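Local coordinates for diaminopimelate decarboxylase (Helicobacter pylori, PDB 2QGH), which probably catalyses the pyridoxal-5'-phosphate-dependent decarboxylation of diaminopimelate to lysine, the last step of lysine biosynthesis, at residues D41-A46 and R282-E287; M187-K192 and I231-D236; I339-V344 and D358-E363; V348-D353 and S384-R389. One frame throughout, in Å; residues are numbered along the deposited sequence.

Overall arrangement
From the N terminus, D41-A46 on helix 40-52 meets R282-E287, just after the last strand of the parallel eight-stranded barrel, closing the long loop of interaction 1. Within that loop interaction 2 closes a short one, joining helix 181-193 to the end of helix 213-232 on the barrel's outer layer. Interactions 3 and 4 follow in series in the beta domain and cross: I339-V344 opens interaction 3, V348-D353 opens interaction 4, and D358-E363 closes interaction 3 before S384-R389 closes interaction 4. Interactions 2 and 3 lie about 59 Å apart between centres, on opposite sides of the chain's centre. Interactions 1 and 4 each touch a bound lysine, in different active sites of the dimer.

Interaction 1 (D41-A46 and R282-E287). With LYS (lysine), chain C; PLP (pyridoxal-5'-phosphate), chain B.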
loop_
_atom_site.group_PDB
_atom_site.type_symbol
_atom_site.label_atom_id
_atom_site.label_comp_id
_atom_site.label_asym_id
_atom_site.label_seq_id
_atom_site.Cartn_x
_atom_site.Cartn_y
_atom_site.Cartn_z
ATOM N N ASP A 41 14.200 -23.251 3.165
ATOM C CA ASP A 41 15.434 -23.767 2.572
ATOM C C ASP A 41 15.929 -22.854 1.467
ATOM O O ASP A 41 17.133 -22.611 1.334
ATOM C CB ASP A 41 15.230 -25.166 1.978
ATOM C CG ASP A 41 15.212 -26.253 3.030
ATOM O OD1 ASP A 41 15.822 -26.057 4.105
ATOM O OD2 ASP A 41 14.601 -27.311 2.769
ATOM N N LYS A 42 15.002 -22.362 0.657
ATOM C CA LYS A 42 15.366 -21.479 -0.430
ATOM C C LYS A 42 15.982 -20.185 0.087
ATOM O O LYS A 42 16.807 -19.572 -0.588
ATOM C CB LYS A 42 14.141 -21.186 -1.289
ATOM C CG LYS A 42 13.585 -22.425 -1.973
ATOM C CD LYS A 42 12.405 -22.069 -2.848
ATOM C CE LYS A 42 11.799 -23.296 -3.480
ATOM N NZ LYS A 42 10.712 -22.907 -4.422
ATOM N N ILE A 43 15.584 -19.774 1.289
ATOM C CA ILE A 43 16.112 -18.552 1.891
ATOM C C ILE A 43 17.534 -18.814 2.378
ATOM O O ILE A 43 18.424 -17.980 2.209
ATOM C CB ILE A 43 15.252 -18.092 3.087
ATOM C CG1 ILE A 43 13.846 -17.729 2.610
ATOM C CG2 ILE A 43 15.901 -16.903 3.765
ATOM C CD1 ILE A 43 12.889 -17.339 3.715
ATOM N N LYS A 44 17.728 -19.984 2.979
ATOM C CA LYS A 44 19.023 -20.402 3.501
ATOM C C LYS A 44 20.030 -20.659 2.383
ATOM O O LYS A 44 21.225 -20.392 2.538
ATOM C CB LYS A 44 18.847 -21.670 4.342
ATOM C CG LYS A 44 20.136 -22.378 4.726
ATOM C CD LYS A 44 19.833 -23.631 5.547
ATOM C CE LYS A 44 21.045 -24.557 5.663
ATOM N NZ LYS A 44 22.223 -23.881 6.275
ATOM N N GLN A 45 19.548 -21.175 1.256
ATOM C CA GLN A 45 20.420 -21.472 0.124
ATOM C C GLN A 45 20.786 -20.199 -0.639
ATOM O O GLN A 45 21.931 -20.030 -1.056
ATOM C CB GLN A 45 19.741 -22.485 -0.807
ATOM C CG GLN A 45 20.604 -22.994 -1.963
ATOM C CD GLN A 45 21.906 -23.652 -1.502
ATOM O OE1 GLN A 45 22.997 -23.073 -1.622
ATOM N NE2 GLN A 45 21.793 -24.865 -0.967
ATOM N N ALA A 46 19.819 -19.300 -0.811
ATOM C CA ALA A 46 20.058 -18.043 -1.517
ATOM C C ALA A 46 21.060 -17.199 -0.741
ATOM O O ALA A 46 21.894 -16.507 -1.324
ATOM C CB ALA A 46 18.752 -17.276 -1.683
ATOM N N ARG A 282 15.587 -8.744 -2.381
ATOM C CA ARG A 282 14.716 -9.532 -3.244
ATOM C C ARG A 282 15.289 -10.913 -3.558
ATOM O O ARG A 282 14.638 -11.935 -3.319
ATOM C CB ARG A 282 14.476 -8.772 -4.551
ATOM C CG ARG A 282 13.279 -9.245 -5.355
ATOM C CD ARG A 282 13.331 -8.669 -6.766
ATOM N NE ARG A 282 13.345 -7.211 -6.778
ATOM C CZ ARG A 282 12.281 -6.447 -6.550
ATOM N NH1 ARG A 282 11.095 -6.996 -6.298
ATOM N NH2 ARG A 282 12.407 -5.128 -6.556
ATOM N N SER A 283 16.505 -10.939 -4.100
ATOM C CA SER A 283 17.168 -12.192 -4.467
ATOM C C SER A 283 17.378 -13.169 -3.305
ATOM O O SER A 283 17.779 -14.311 -3.512
ATOM C CB SER A 283 18.511 -11.899 -5.150
ATOM O OG SER A 283 19.319 -11.036 -4.372
ATOM N N ILE A 284 17.107 -12.727 -2.082
ATOM C CA ILE A 284 17.264 -13.608 -0.934
ATOM C C ILE A 284 15.938 -14.279 -0.578
ATOM O O ILE A 284 15.904 -15.471 -0.278
ATOM C CB ILE A 284 17.742 -12.843 0.329
ATOM C CG1 ILE A 284 19.132 -12.232 0.104
ATOM C CG2 ILE A 284 17.748 -13.789 1.538
ATOM C CD1 ILE A 284 20.267 -13.241 0.023
ATOM N N VAL A 285 14.850 -13.514 -0.629
ATOM C CA VAL A 285 13.548 -14.034 -0.232
ATOM C C VAL A 285 12.446 -14.176 -1.274
ATOM O O VAL A 285 11.493 -14.919 -1.055
ATOM C CB VAL A 285 12.953 -13.191 0.931
ATOM C CG1 VAL A 285 13.815 -13.312 2.159
ATOM C CG2 VAL A 285 12.842 -11.730 0.511
ATOM N N ALA A 286 12.549 -13.469 -2.391
ATOM C CA ALA A 286 11.503 -13.545 -3.403
ATOM C C ALA A 286 10.943 -14.958 -3.634
ATOM O O ALA A 286 9.811 -15.260 -3.239
ATOM C CB ALA A 286 12.002 -12.963 -4.716
ATOM N N GLU A 287 11.741 -15.819 -4.257
ATOM C CA GLU A 287 11.322 -17.173 -4.589
ATOM C C GLU A 287 10.757 -18.040 -3.458
ATOM O O GLU A 287 9.825 -18.816 -3.687
ATOM C CB GLU A 287 12.476 -17.915 -5.284
ATOM C CG GLU A 287 12.201 -19.401 -5.537
ATOM C CD GLU A 287 13.347 -20.127 -6.251
ATOM O OE1 GLU A 287 14.517 -19.952 -5.839
ATOM O OE2 GLU A 287 13.073 -20.885 -7.213
HETATM N N LYS C . 9.261 -2.153 -3.247
HETATM C CA LYS C . 9.946 -2.373 -4.559
HETATM C C LYS C . 9.376 -3.608 -5.257
HETATM O O LYS C . 8.319 -4.086 -4.797
HETATM C CB LYS C . 11.461 -2.533 -4.338
HETATM C CG LYS C . 12.126 -1.269 -3.812
HETATM C CD LYS C . 13.515 -1.525 -3.258
HETATM C CE LYS C . 14.128 -0.214 -2.768
HETATM N NZ LYS C . 15.434 -0.362 -2.041
HETATM O OXT LYS C . 9.979 -4.082 -6.245
HETATM N N1 PLP B . 20.104 -1.529 -0.186
HETATM C C2 PLP B . 19.484 -0.270 -0.330
HETATM C C2A PLP B . 20.136 0.953 0.183
HETATM C C3 PLP B . 18.181 -0.220 -0.969
HETATM O O3 PLP B . 17.519 0.982 -1.122
HETATM C C4 PLP B . 17.574 -1.386 -1.435
HETATM C C4A PLP B . 16.382 -1.173 -2.301
HETATM C C5 PLP B . 18.192 -2.634 -1.274
HETATM C C6 PLP B . 19.501 -2.702 -0.661
HETATM C C5A PLP B . 17.571 -3.947 -1.491
HETATM O O4P PLP B . 17.608 -4.247 -2.867
HETATM P P PLP B . 17.036 -5.486 -3.398
HETATM O O1P PLP B . 15.759 -6.085 -2.731
HETATM O O2P PLP B . 18.245 -6.516 -3.290
HETATM O O3P PLP B . 16.658 -5.168 -4.895
#
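The methyl of A46 rests on the backbone of the short helix 282-285, its CB 3.6 Å from S283 O and 3.7 Å from I284 O. Apolar packing continues beside it: I43 CG2 meets I284 CG2 at 4.3 Å, and I43 CD1 reaches V285 CG1. Charge enters at the exposed side, where the extended chains of K42 and E287 cross at about a right angle. Their methylenes touch, K42 CD lying 3.8 Å from E287 CG, but K42 NZ stays 4.2 Å from E287 OE2, too far for a salt bridge. At R282 the second segment turns to the ligands. R282 N donates to PLP O1P (2.7 Å, 157°), and the side chain, with CG anti to the backbone N (chi1 -162°) and a bend at chi3, brings NH2 within 2.7 Å of the bound lysine's OXT; NH1 adds a weak bond to the same oxygen. A backbone N starting a short helix after the eighth strand and holding the cofactor phosphate marks the phosphate site of a PLP-binding alanine racemase-like barrel.

Interaction 2 (M187-K192 and I231-D236); sequences MFLWAK and IALGID
I235 points its CD1 methyl at the root of the F188 side chain, the two side chains crossing at about a right angle. With CG1 anti to its own carbonyl carbon (chi1 -56°) and CD1 extended beyond it, I235 brings CD1 to a modelled 3.2 Å from F188 CB, too close to be sure of; the packing rests rather on I235 CG2, 3.7 Å from F188 CD2. L189 and L233 meet at a slant through single methyls, L189 CD2 lying 4.1 Å from L233 CD1. K192 runs out straight as far as CE and then bends at chi4. Its outer methylenes pass over the helix terminus, CE 3.6 Å from L233 O and 3.7 Å from G234 C. That terminus is a Schellman motif: G234, with positive phi, is its C' residue, I235 N bonds L230 O and G234 N bonds I231 O. L230 and P199 touch both F188 and I235; the last turns of helix 181-193 thereby pack against the end of helix 213-232 and strand 197-203 on the outside of the barrel.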
loop_
_atom_site.group_PDB
_atom_site.type_symbol
_atom_site.label_atom_id
_atom_site.label_comp_id
_atom_site.label_asym_id
_atom_site.label_seq_id
_atom_site.Cartn_x
_atom_site.Cartn_y
_atom_site.Cartn_z
ATOM N N MET A 187 31.970 16.218 1.980
ATOM C CA MET A 187 31.375 15.607 3.164
ATOM C C MET A 187 32.383 14.705 3.881
ATOM O O MET A 187 32.490 14.721 5.110
ATOM C CB MET A 187 30.127 14.804 2.771
ATOM C CG MET A 187 28.898 15.661 2.492
ATOM S SD MET A 187 27.511 14.765 1.749
ATOM C CE MET A 187 26.918 13.804 3.183
ATOM N N PHE A 188 33.125 13.925 3.106
ATOM C CA PHE A 188 34.124 13.032 3.673
ATOM C C PHE A 188 35.195 13.803 4.440
ATOM O O PHE A 188 35.519 13.467 5.581
ATOM C CB PHE A 188 34.787 12.210 2.566
ATOM C CG PHE A 188 34.223 10.829 2.413
ATOM C CD1 PHE A 188 33.479 10.485 1.288
ATOM C CD2 PHE A 188 34.455 9.861 3.386
ATOM C CE1 PHE A 188 32.977 9.194 1.133
ATOM C CE2 PHE A 188 33.958 8.566 3.243
ATOM C CZ PHE A 188 33.220 8.232 2.117
ATOM N N LEU A 189 35.754 14.827 3.806
ATOM C CA LEU A 189 36.785 15.630 4.449
ATOM C C LEU A 189 36.229 16.166 5.760
ATOM O O LEU A 189 36.924 16.213 6.772
ATOM C CB LEU A 189 37.205 16.787 3.535
ATOM C CG LEU A 189 37.847 16.347 2.215
ATOM C CD1 LEU A 189 38.098 17.547 1.315
ATOM C CD2 LEU A 189 39.144 15.613 2.516
ATOM N N TRP A 190 34.954 16.539 5.726
ATOM C CA TRP A 190 34.264 17.083 6.885
ATOM C C TRP A 190 34.163 16.081 8.029
ATOM O O TRP A 190 34.325 16.442 9.197
ATOM C CB TRP A 190 32.867 17.519 6.484
ATOM C CG TRP A 190 32.380 18.679 7.251
ATOM C CD1 TRP A 190 32.616 19.998 6.979
ATOM C CD2 TRP A 190 31.562 18.645 8.417
ATOM N NE1 TRP A 190 31.987 20.791 7.908
ATOM C CE2 TRP A 190 31.331 19.985 8.803
ATOM C CE3 TRP A 190 30.998 17.615 9.176
ATOM C CZ2 TRP A 190 30.559 20.322 9.914
ATOM C CZ3 TRP A 190 30.231 17.946 10.277
ATOM C CH2 TRP A 190 30.016 19.294 10.636
ATOM N N ALA A 191 33.882 14.825 7.692
ATOM C CA ALA A 191 33.761 13.781 8.702
ATOM C C ALA A 191 35.138 13.417 9.253
ATOM O O ALA A 191 35.257 12.956 10.385
ATOM C CB ALA A 191 33.085 12.541 8.108
ATOM N N LYS A 192 36.174 13.628 8.448
ATOM C CA LYS A 192 37.540 13.326 8.871
ATOM C C LYS A 192 37.977 14.304 9.965
ATOM O O LYS A 192 38.478 13.891 11.004
ATOM C CB LYS A 192 38.489 13.417 7.669
ATOM C CG LYS A 192 39.940 13.085 7.961
ATOM C CD LYS A 192 40.774 13.221 6.689
ATOM C CE LYS A 192 42.251 12.924 6.920
ATOM N NZ LYS A 192 42.942 14.004 7.686
ATOM N N ILE A 231 41.211 7.509 -0.095
ATOM C CA ILE A 231 42.298 6.980 0.716
ATOM C C ILE A 231 43.551 7.840 0.567
ATOM O O ILE A 231 44.333 7.978 1.503
ATOM C CB ILE A 231 42.632 5.519 0.339
ATOM C CG1 ILE A 231 41.396 4.636 0.526
ATOM C CG2 ILE A 231 43.758 5.008 1.210
ATOM C CD1 ILE A 231 41.620 3.172 0.202
ATOM N N ALA A 232 43.740 8.423 -0.608
ATOM C CA ALA A 232 44.905 9.267 -0.829
ATOM C C ALA A 232 44.782 10.553 -0.016
ATOM O O ALA A 232 45.781 11.201 0.286
ATOM C CB ALA A 232 45.046 9.588 -2.311
ATOM N N LEU A 233 43.552 10.913 0.342
ATOM C CA LEU A 233 43.302 12.125 1.122
ATOM C C LEU A 233 43.226 11.883 2.628
ATOM O O LEU A 233 42.733 12.735 3.367
ATOM C CB LEU A 233 42.008 12.809 0.668
ATOM C CG LEU A 233 41.960 13.409 -0.737
ATOM C CD1 LEU A 233 40.579 14.007 -0.962
ATOM C CD2 LEU A 233 43.045 14.468 -0.906
ATOM N N GLY A 234 43.701 10.726 3.081
ATOM C CA GLY A 234 43.689 10.428 4.505
ATOM C C GLY A 234 42.484 9.682 5.053
ATOM O O GLY A 234 42.524 9.196 6.183
ATOM N N ILE A 235 41.415 9.582 4.270
ATOM C CA ILE A 235 40.216 8.877 4.714
ATOM C C ILE A 235 40.478 7.375 4.816
ATOM O O ILE A 235 40.739 6.698 3.824
ATOM C CB ILE A 235 39.040 9.137 3.757
ATOM C CG1 ILE A 235 38.803 10.648 3.647
ATOM C CG2 ILE A 235 37.779 8.439 4.272
ATOM C CD1 ILE A 235 37.815 11.035 2.579
ATOM N N ASP A 236 40.396 6.864 6.034
ATOM C CA ASP A 236 40.650 5.457 6.297
ATOM C C ASP A 236 39.465 4.512 6.031
ATOM O O ASP A 236 38.812 4.043 6.962
ATOM C CB ASP A 236 41.135 5.317 7.741
ATOM C CG ASP A 236 41.538 3.911 8.081
ATOM O OD1 ASP A 236 42.234 3.280 7.255
ATOM O OD2 ASP A 236 41.173 3.444 9.183
#

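Interaction 3 (I339-V344 and D358-E363); sequences ISPCDV and DAHLPE
L361 O is gripped threefold: S340 N donates to it at 3.0 Å from above the carbonyl plane, I339 CA adds a CH...O contact at 3.2 Å, and R305 NH2 a further hydrogen bond. L361 N answers to S340 O, making a hydrogen-bonded antiparallel pair. C342 and A359 form the next one, with bonds of 2.7 Å from C342 N to A359 O and from A359 N to C342 O. Between them P341 faces H360 as a non-hydrogen-bonded pair, where proline's missing amide hydrogen costs no bond to this strand; P341 CB packs on H360 CE1 at 3.7 Å. C342, A359 and L361 share the other face, and V344 CG2 joins them 4.1 Å from A359 CB. With D343 CG beside its own backbone N (chi1 -75°), D343 OD2 accepts from D358 N at 2.8 Å on its anti side, out of the carboxylate plane. D358 OD1 stands 4.5 Å from D343 OD2; like charges probably raise one carboxylate's proton affinity, partly offset by the amide bond and a long, weak ion pair from D358 to K304.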
loop_
_atom_site.group_PDB
_atom_site.type_symbol
_atom_site.label_atom_id
_atom_site.label_comp_id
_atom_site.label_asym_id
_atom_site.label_seq_id
_atom_site.Cartn_x
_atom_site.Cartn_y
_atom_site.Cartn_z
ATOM N N ILE A 339 -8.125 -24.803 -20.715
ATOM C CA ILE A 339 -7.336 -23.603 -20.449
ATOM C C ILE A 339 -7.739 -22.439 -21.359
ATOM O O ILE A 339 -7.719 -22.564 -22.584
ATOM C CB ILE A 339 -5.830 -23.901 -20.623
ATOM C CG1 ILE A 339 -5.389 -24.919 -19.568
ATOM C CG2 ILE A 339 -5.019 -22.613 -20.522
ATOM C CD1 ILE A 339 -3.923 -25.284 -19.612
ATOM N N SER A 340 -8.108 -21.310 -20.754
ATOM C CA SER A 340 -8.512 -20.133 -21.518
ATOM C C SER A 340 -7.991 -18.826 -20.914
ATOM O O SER A 340 -7.417 -18.815 -19.826
ATOM C CB SER A 340 -10.043 -20.084 -21.632
ATOM O OG SER A 340 -10.677 -20.144 -20.365
ATOM N N PRO A 341 -8.153 -17.706 -21.636
ATOM C CA PRO A 341 -7.687 -16.416 -21.121
ATOM C C PRO A 341 -8.601 -15.871 -20.019
ATOM O O PRO A 341 -9.828 -15.937 -20.136
ATOM C CB PRO A 341 -7.671 -15.534 -22.369
ATOM C CG PRO A 341 -8.769 -16.113 -23.213
ATOM C CD PRO A 341 -8.546 -17.597 -23.053
ATOM N N CYS A 342 -8.000 -15.331 -18.958
ATOM C CA CYS A 342 -8.764 -14.787 -17.834
ATOM C C CYS A 342 -7.955 -13.822 -16.977
ATOM O O CYS A 342 -6.737 -13.945 -16.871
ATOM C CB CYS A 342 -9.246 -15.919 -16.932
ATOM S SG CYS A 342 -7.917 -16.681 -15.969
ATOM N N ASP A 343 -8.648 -12.865 -16.363
ATOM C CA ASP A 343 -8.020 -11.900 -15.467
ATOM C C ASP A 343 -8.175 -12.435 -14.053
ATOM O O ASP A 343 -9.291 -12.681 -13.601
ATOM C CB ASP A 343 -8.707 -10.537 -15.553
ATOM C CG ASP A 343 -8.350 -9.782 -16.809
ATOM O OD1 ASP A 343 -8.719 -8.593 -16.906
ATOM O OD2 ASP A 343 -7.700 -10.372 -17.697
ATOM N N VAL A 344 -7.060 -12.636 -13.362
ATOM C CA VAL A 344 -7.093 -13.131 -11.989
ATOM C C VAL A 344 -7.219 -11.891 -11.102
ATOM O O VAL A 344 -6.309 -11.064 -11.048
ATOM C CB VAL A 344 -5.808 -13.906 -11.675
ATOM C CG1 VAL A 344 -5.921 -14.601 -10.328
ATOM C CG2 VAL A 344 -5.551 -14.922 -12.786
ATOM N N ASP A 358 -5.153 -11.108 -18.729
ATOM C CA ASP A 358 -5.080 -12.134 -19.764
ATOM C C ASP A 358 -4.157 -13.295 -19.424
ATOM O O ASP A 358 -3.200 -13.569 -20.153
ATOM C CB ASP A 358 -4.642 -11.529 -21.101
ATOM C CG ASP A 358 -5.767 -10.816 -21.811
ATOM O OD1 ASP A 358 -6.856 -11.416 -21.950
ATOM O OD2 ASP A 358 -5.561 -9.659 -22.241
ATOM N N ALA A 359 -4.438 -13.962 -18.309
ATOM C CA ALA A 359 -3.660 -15.125 -17.895
ATOM C C ALA A 359 -4.335 -16.313 -18.558
ATOM O O ALA A 359 -5.440 -16.189 -19.076
ATOM C CB ALA A 359 -3.694 -15.285 -16.383
ATOM N N HIS A 360 -3.684 -17.464 -18.540
ATOM C CA HIS A 360 -4.258 -18.645 -19.163
ATOM C C HIS A 360 -4.325 -19.787 -18.161
ATOM O O HIS A 360 -3.301 -20.345 -17.766
ATOM C CB HIS A 360 -3.424 -19.023 -20.390
ATOM C CG HIS A 360 -3.352 -17.935 -21.417
ATOM N ND1 HIS A 360 -4.452 -17.522 -22.140
ATOM C CD2 HIS A 360 -2.335 -17.119 -21.784
ATOM C CE1 HIS A 360 -4.117 -16.496 -22.904
ATOM N NE2 HIS A 360 -2.839 -16.231 -22.706
ATOM N N LEU A 361 -5.541 -20.128 -17.746
ATOM C CA LEU A 361 -5.727 -21.190 -16.768
ATOM C C LEU A 361 -6.903 -22.098 -17.095
ATOM O O LEU A 361 -7.806 -21.727 -17.842
ATOM C CB LEU A 361 -5.948 -20.580 -15.379
ATOM C CG LEU A 361 -4.885 -19.633 -14.813
ATOM C CD1 LEU A 361 -5.340 -19.127 -13.452
ATOM C CD2 LEU A 361 -3.546 -20.356 -14.700
ATOM N N PRO A 362 -6.899 -23.316 -16.540
ATOM C CA PRO A 362 -8.006 -24.241 -16.799
ATOM C C PRO A 362 -9.223 -23.701 -16.064
ATOM O O PRO A 362 -9.082 -22.849 -15.178
ATOM C CB PRO A 362 -7.506 -25.548 -16.200
ATOM C CG PRO A 362 -6.658 -25.080 -15.055
ATOM C CD PRO A 362 -5.886 -23.935 -15.671
ATOM N N GLU A 363 -10.414 -24.164 -16.423
ATOM C CA GLU A 363 -11.590 -23.669 -15.730
ATOM C C GLU A 363 -11.477 -24.145 -14.294
ATOM O O GLU A 363 -11.206 -25.319 -14.041
ATOM C CB GLU A 363 -12.884 -24.193 -16.360
ATOM C CG GLU A 363 -14.117 -23.510 -15.784
ATOM C CD GLU A 363 -15.407 -23.914 -16.467
ATOM O OE1 GLU A 363 -16.465 -23.352 -16.100
ATOM O OE2 GLU A 363 -15.368 -24.787 -17.362
#

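Interaction 4 (V348-D353 and S384-R389); sequences VCESSD and SQYNSR. With LYS (lysine), chain D.
E350 and Y386 reach each other through outstretched side chains: Y386 sets CG anti to the backbone N (chi1 -175°), and E350 is extended beyond CG (chi2 169°). They cross at about a right angle, with carboxylate and ring planes 60° apart. Y386 OH gives its hydrogen to E350 OE2 at 2.6 Å, approaching nearly in line with its C-O bond; OE2 itself lies at the ring's edge. The same OE2 accepts from N of the bound lysine at a modelled 2.5 Å, a doubtfully short length, and E350 CG lies 3.4 Å from the ligand's CG. OE1 has a hydrogen bond with Y322 of the second subunit, which probably helps fix the carboxylate's rotation. The amide group of N387 lies over one face of the Y386 ring and fills the angle between V348 CB (3.9 Å from N387 CG) and C349. C349 SG stands oblique to the ring, 5.4 Å from the centroid of Y386. V348 CG1 also packs on CD of R389, which salt-bridges D315. Two loops of one subunit's beta domain thus complete the pocket of the bound lysine, the reaction product, with R282 and R318 of the second subunit: the shared dimer-interface active site of fold-type III PLP decarboxylases.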
loop_
_atom_site.group_PDB
_atom_site.type_symbol
_atom_site.label_atom_id
_atom_site.label_comp_id
_atom_site.label_asym_id
_atom_site.label_seq_id
_atom_site.Cartn_x
_atom_site.Cartn_y
_atom_site.Cartn_z
ATOM N N VAL A 348 -10.985 -6.538 -3.703
ATOM C CA VAL A 348 -11.085 -5.107 -3.452
ATOM C C VAL A 348 -11.717 -4.295 -4.574
ATOM O O VAL A 348 -11.512 -4.550 -5.759
ATOM C CB VAL A 348 -9.719 -4.512 -2.976
ATOM C CG1 VAL A 348 -8.885 -5.615 -2.307
ATOM C CG2 VAL A 348 -8.984 -3.847 -4.090
ATOM N N CYS A 349 -12.530 -3.333 -4.151
ATOM C CA CYS A 349 -13.309 -2.440 -5.004
ATOM C C CYS A 349 -12.638 -1.639 -6.120
ATOM O O CYS A 349 -13.304 -0.847 -6.782
ATOM C CB CYS A 349 -14.074 -1.474 -4.095
ATOM S SG CYS A 349 -13.013 -0.683 -2.847
ATOM N N GLU A 350 -11.345 -1.843 -6.345
ATOM C CA GLU A 350 -10.613 -1.101 -7.375
ATOM C C GLU A 350 -10.192 -1.905 -8.588
ATOM O O GLU A 350 -9.919 -3.097 -8.482
ATOM C CB GLU A 350 -9.355 -0.504 -6.784
ATOM C CG GLU A 350 -9.495 0.894 -6.348
ATOM C CD GLU A 350 -8.304 1.323 -5.550
ATOM O OE1 GLU A 350 -7.184 1.315 -6.103
ATOM O OE2 GLU A 350 -8.496 1.652 -4.367
ATOM N N SER A 351 -10.097 -1.232 -9.732
ATOM C CA SER A 351 -9.685 -1.883 -10.973
ATOM C C SER A 351 -8.224 -2.318 -10.913
ATOM O O SER A 351 -7.835 -3.286 -11.562
ATOM C CB SER A 351 -9.889 -0.950 -12.168
ATOM O OG SER A 351 -11.260 -0.837 -12.499
ATOM N N SER A 352 -7.416 -1.603 -10.137
ATOM C CA SER A 352 -6.011 -1.953 -10.000
ATOM C C SER A 352 -5.890 -3.287 -9.288
ATOM O O SER A 352 -4.822 -3.905 -9.276
ATOM C CB SER A 352 -5.272 -0.874 -9.217
ATOM O OG SER A 352 -6.010 -0.479 -8.075
ATOM N N ASP A 353 -6.992 -3.747 -8.703
ATOM C CA ASP A 353 -6.966 -5.012 -7.995
ATOM C C ASP A 353 -7.177 -6.249 -8.857
ATOM O O ASP A 353 -8.212 -6.918 -8.776
ATOM C CB ASP A 353 -7.983 -5.021 -6.857
ATOM C CG ASP A 353 -8.009 -6.341 -6.133
ATOM O OD1 ASP A 353 -6.914 -6.845 -5.803
ATOM O OD2 ASP A 353 -9.109 -6.880 -5.900
ATOM N N SER A 384 -1.369 -3.837 3.293
ATOM C CA SER A 384 -2.169 -2.931 4.117
ATOM C C SER A 384 -3.469 -3.613 4.526
ATOM O O SER A 384 -3.688 -4.780 4.201
ATOM C CB SER A 384 -2.520 -1.676 3.335
ATOM O OG SER A 384 -3.456 -1.995 2.317
ATOM N N GLN A 385 -4.329 -2.867 5.219
ATOM C CA GLN A 385 -5.623 -3.370 5.671
ATOM C C GLN A 385 -6.759 -2.715 4.881
ATOM O O GLN A 385 -7.917 -2.713 5.305
ATOM C CB GLN A 385 -5.800 -3.081 7.157
ATOM C CG GLN A 385 -4.648 -3.573 8.008
ATOM C CD GLN A 385 -4.818 -3.195 9.460
ATOM O OE1 GLN A 385 -4.977 -2.021 9.791
ATOM N NE2 GLN A 385 -4.788 -4.187 10.336
ATOM N N TYR A 386 -6.411 -2.153 3.731
ATOM C CA TYR A 386 -7.378 -1.500 2.864
ATOM C C TYR A 386 -8.652 -2.356 2.690
ATOM O O TYR A 386 -8.576 -3.579 2.547
ATOM C CB TYR A 386 -6.710 -1.214 1.516
ATOM C CG TYR A 386 -7.549 -0.426 0.535
ATOM C CD1 TYR A 386 -8.284 0.685 0.953
ATOM C CD2 TYR A 386 -7.588 -0.780 -0.819
ATOM C CE1 TYR A 386 -9.041 1.424 0.044
ATOM C CE2 TYR A 386 -8.332 -0.048 -1.734
ATOM C CZ TYR A 386 -9.061 1.054 -1.295
ATOM O OH TYR A 386 -9.821 1.777 -2.185
ATOM N N ASN A 387 -9.812 -1.694 2.699
ATOM C CA ASN A 387 -11.112 -2.358 2.583
ATOM C C ASN A 387 -11.373 -3.098 3.899
ATOM O O ASN A 387 -12.233 -3.976 3.975
ATOM C CB ASN A 387 -11.131 -3.358 1.409
ATOM C CG ASN A 387 -11.294 -2.681 0.040
ATOM O OD1 ASN A 387 -10.907 -1.518 -0.160
ATOM N ND2 ASN A 387 -11.856 -3.426 -0.916
ATOM N N SER A 388 -10.634 -2.728 4.941
ATOM C CA SER A 388 -10.776 -3.379 6.242
ATOM C C SER A 388 -10.614 -4.894 6.123
ATOM O O SER A 388 -11.507 -5.654 6.494
ATOM C CB SER A 388 -12.136 -3.064 6.864
ATOM O OG SER A 388 -12.181 -1.742 7.351
ATOM N N ARG A 389 -9.471 -5.314 5.587
ATOM C CA ARG A 389 -9.144 -6.727 5.427
ATOM C C ARG A 389 -7.929 -6.958 6.330
ATOM O O ARG A 389 -6.892 -6.326 6.160
ATOM C CB ARG A 389 -8.795 -7.045 3.956
ATOM C CG ARG A 389 -9.925 -6.770 2.942
ATOM C CD ARG A 389 -9.527 -7.072 1.483
ATOM N NE ARG A 389 -9.580 -8.504 1.173
ATOM C CZ ARG A 389 -8.528 -9.313 1.169
ATOM N NH1 ARG A 389 -7.332 -8.835 1.450
ATOM N NH2 ARG A 389 -8.670 -10.598 0.905
HETATM N N LYS D . -8.290 4.134 -3.889
HETATM C CA LYS D . -8.641 5.036 -5.031
HETATM C C LYS D . -8.002 6.411 -4.839
HETATM O O LYS D . -7.129 6.516 -3.955
HETATM C CB LYS D . -10.171 5.165 -5.143
HETATM C CG LYS D . -10.857 3.858 -5.515
HETATM C CD LYS D . -12.354 3.893 -5.273
HETATM C CE LYS D . -12.978 2.561 -5.685
HETATM N NZ LYS D . -14.431 2.410 -5.334
HETATM O OXT LYS D . -8.372 7.361 -5.565
#